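Local structure of FAD-binding PCMH-type domain-containing protein (Gibberella zeae, 6YJO) at residues F107-E112 / W496-G500. The protein probably acts as an oligosaccharide-oxidising flavoenzyme, using an FAD cofactor that is covalently attached to the protein. Residues are numbered along the deposited sequence; the frame is centred on the assembly and turned at random.
With FAD (flavin-adenine dinucleotide), chain C.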
# COMPACT_ATOMS: atom_id res chain seq x y z
N PHE A 107 5.23 -10.62 -4.13
CA PHE A 107 5.90 -11.11 -2.93
C PHE A 107 4.98 -11.96 -2.06
O PHE A 107 5.46 -12.65 -1.16
CB PHE A 107 6.45 -9.94 -2.11
CG PHE A 107 7.63 -9.23 -2.75
CD1 PHE A 107 8.18 -9.67 -3.95
CD2 PHE A 107 8.20 -8.13 -2.13
CE1 PHE A 107 9.26 -9.01 -4.52
CE2 PHE A 107 9.28 -7.46 -2.70
CZ PHE A 107 9.81 -7.91 -3.89
N GLY A 108 3.67 -11.93 -2.31
CA GLY A 108 2.78 -12.88 -1.65
C GLY A 108 3.24 -14.31 -1.81
O GLY A 108 3.10 -15.12 -0.89
N TYR A 109 3.78 -14.65 -2.98
CA TYR A 109 4.31 -15.98 -3.23
C TYR A 109 5.71 -16.16 -2.67
O TYR A 109 6.16 -17.30 -2.49
CB TYR A 109 4.32 -16.28 -4.73
CG TYR A 109 2.94 -16.27 -5.35
CD1 TYR A 109 2.17 -17.42 -5.42
CD2 TYR A 109 2.39 -15.09 -5.84
CE1 TYR A 109 0.91 -17.41 -5.97
CE2 TYR A 109 1.12 -15.07 -6.40
CZ TYR A 109 0.38 -16.24 -6.46
OH TYR A 109 -0.88 -16.23 -7.01
N GLY A 110 6.41 -15.06 -2.39
CA GLY A 110 7.74 -15.09 -1.81
C GLY A 110 8.81 -14.40 -2.63
O GLY A 110 9.96 -14.31 -2.18
N GLY A 111 8.49 -13.91 -3.83
CA GLY A 111 9.48 -13.31 -4.70
C GLY A 111 10.39 -14.31 -5.38
O GLY A 111 11.41 -13.90 -5.94
N GLU A 112 10.03 -15.59 -5.36
CA GLU A 112 10.86 -16.69 -5.84
C GLU A 112 10.01 -17.95 -5.74
O GLU A 112 8.89 -17.92 -5.22
CB GLU A 112 12.14 -16.84 -5.01
CG GLU A 112 11.90 -17.17 -3.54
CD GLU A 112 13.19 -17.44 -2.79
OE1 GLU A 112 14.24 -16.89 -3.17
OE2 GLU A 112 13.15 -18.22 -1.81
N TRP A 496 10.56 -14.89 4.36
CA TRP A 496 11.54 -14.28 3.48
C TRP A 496 10.85 -13.66 2.27
O TRP A 496 9.86 -14.20 1.77
CB TRP A 496 12.57 -15.31 3.03
CG TRP A 496 13.71 -14.74 2.26
CD1 TRP A 496 14.93 -14.35 2.75
CD2 TRP A 496 13.76 -14.48 0.85
NE1 TRP A 496 15.72 -13.87 1.74
CE2 TRP A 496 15.02 -13.94 0.56
CE3 TRP A 496 12.84 -14.66 -0.19
CZ2 TRP A 496 15.40 -13.58 -0.73
CZ3 TRP A 496 13.22 -14.30 -1.47
CH2 TRP A 496 14.49 -13.76 -1.73
N ASN A 497 11.38 -12.54 1.81
CA ASN A 497 11.02 -11.98 0.52
C ASN A 497 12.20 -11.14 0.03
O ASN A 497 13.06 -10.74 0.82
CB ASN A 497 9.74 -11.13 0.59
CG ASN A 497 9.90 -9.88 1.42
OD1 ASN A 497 10.39 -8.86 0.94
ND2 ASN A 497 9.47 -9.95 2.68
N PRO A 498 12.27 -10.88 -1.28
CA PRO A 498 13.44 -10.16 -1.82
C PRO A 498 13.81 -8.89 -1.07
O PRO A 498 15.01 -8.65 -0.84
CB PRO A 498 13.02 -9.87 -3.26
CG PRO A 498 12.14 -11.02 -3.61
CD PRO A 498 11.38 -11.34 -2.35
N GLN A 499 12.84 -8.07 -0.68
CA GLN A 499 13.11 -6.81 0.01
C GLN A 499 12.70 -6.87 1.47
O GLN A 499 12.35 -5.84 2.07
CB GLN A 499 12.41 -5.66 -0.72
CG GLN A 499 13.08 -5.34 -2.04
CD GLN A 499 12.24 -4.47 -2.96
OE1 GLN A 499 11.27 -3.84 -2.54
NE2 GLN A 499 12.62 -4.44 -4.23
N GLY A 500 12.78 -8.05 2.08
CA GLY A 500 12.39 -8.21 3.46
C GLY A 500 13.48 -7.79 4.42
O GLY A 500 14.64 -7.62 4.05
PA FAD C . -0.22 -9.45 -1.07
O1A FAD C . 0.64 -9.78 -2.23
O2A FAD C . -1.17 -10.58 -0.64
O5B FAD C . 0.66 -8.99 0.16
C5B FAD C . 1.70 -8.00 0.00
C4B FAD C . 2.69 -8.15 1.12
O4B FAD C . 1.99 -8.37 2.37
C3B FAD C . 3.66 -9.32 0.97
O3B FAD C . 4.93 -9.01 1.53
C2B FAD C . 2.94 -10.43 1.74
O2B FAD C . 3.84 -11.42 2.21
C1B FAD C . 2.37 -9.63 2.91
N9A FAD C . 1.21 -10.25 3.55
C8A FAD C . -0.02 -10.50 2.99
N7A FAD C . -0.87 -11.08 3.80
C5A FAD C . -0.14 -11.22 4.98
C6A FAD C . -0.48 -11.76 6.24
N6A FAD C . -1.67 -12.29 6.53
N1A FAD C . 0.48 -11.75 7.19
C2A FAD C . 1.67 -11.22 6.91
N3A FAD C . 2.09 -10.68 5.76
C4A FAD C . 1.13 -10.71 4.83
N1 FAD C . -1.57 1.31 -1.95
C2 FAD C . -1.87 2.52 -1.38
O2 FAD C . -1.24 2.95 -0.41
N3 FAD C . -2.90 3.29 -1.90
C4 FAD C . -3.70 2.95 -2.98
O4 FAD C . -4.59 3.71 -3.35
C4X FAD C . -3.38 1.67 -3.57
N5 FAD C . -4.08 1.27 -4.59
C5X FAD C . -3.77 0.05 -5.16
C6 FAD C . -4.49 -0.39 -6.27
C7 FAD C . -4.24 -1.62 -6.85
C7M FAD C . -5.06 -2.06 -8.04
C8 FAD C . -3.19 -2.42 -6.36
C8M FAD C . -2.88 -3.76 -6.97
C9 FAD C . -2.45 -1.98 -5.26
C9A FAD C . -2.73 -0.76 -4.67
N10 FAD C . -2.01 -0.29 -3.55
C10 FAD C . -2.29 0.92 -2.98
C1' FAD C . -0.89 -1.07 -3.01
C2' FAD C . -1.26 -1.97 -1.84
O2' FAD C . -1.39 -1.19 -0.65
C3' FAD C . -0.15 -3.00 -1.65
O3' FAD C . 0.04 -3.68 -2.88
C4' FAD C . -0.44 -4.04 -0.56
O4' FAD C . 0.74 -4.28 0.21
C5' FAD C . -0.93 -5.34 -1.17
O5' FAD C . -1.52 -6.15 -0.14
P FAD C . -2.24 -7.49 -0.49
O1P FAD C . -2.45 -8.31 0.78
O2P FAD C . -3.44 -7.21 -1.31
O3P FAD C . -1.11 -8.18 -1.40
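The Phe107 ring receives Pro498 on one face: CD of Pro498 stands 4.0 Å from the centroid of the Phe107 ring and only 16° off its normal, a CH-pi contact. CG of Pro498 lies 3.6 Å from CE1 of Phe107, while Asn497 OD1 and Gln499 CB approach obliquely. The Trp496 ring lies on the other side of the same proline, with Pro498 N 3.5 Å above its plane. Gly110 O meets the indole at its edge, 3.3 Å from CZ3 of Trp496. On the indole side away from Pro498, the Glu112 side chain runs at about a right angle to that of Trp496, its carboxylate plane tilted 29° to the ring, and OE1 of Glu112 comes within 3.3 Å of CZ3 of Trp496. With CG of Glu112 between its backbone N and carbonyl carbon (chi1 62°), the extended chain rises to the indole; OE2 is held by a salt bridge to Arg94 and a hydrogen bond to His115, and Arg94 also makes a cation-pi contact with Trp496. Contact between the segments is thus van der Waals in character, whereas a backbone bond shapes the 496-500 segment: Gly500 N to Asn497 O, 3.0 Å, closes a type I turn. Phe107 and Gly108 also line the FAD pocket, so the berberine-like region here backs a cofactor-facing loop. That loop joins strands 95-98 and 116-119 of the three-stranded parallel sheet; its partner follows helix 479-489 and is tied through Gln499 to Tyr474, and through Pro498 O to Asn467, both on helix 467-475.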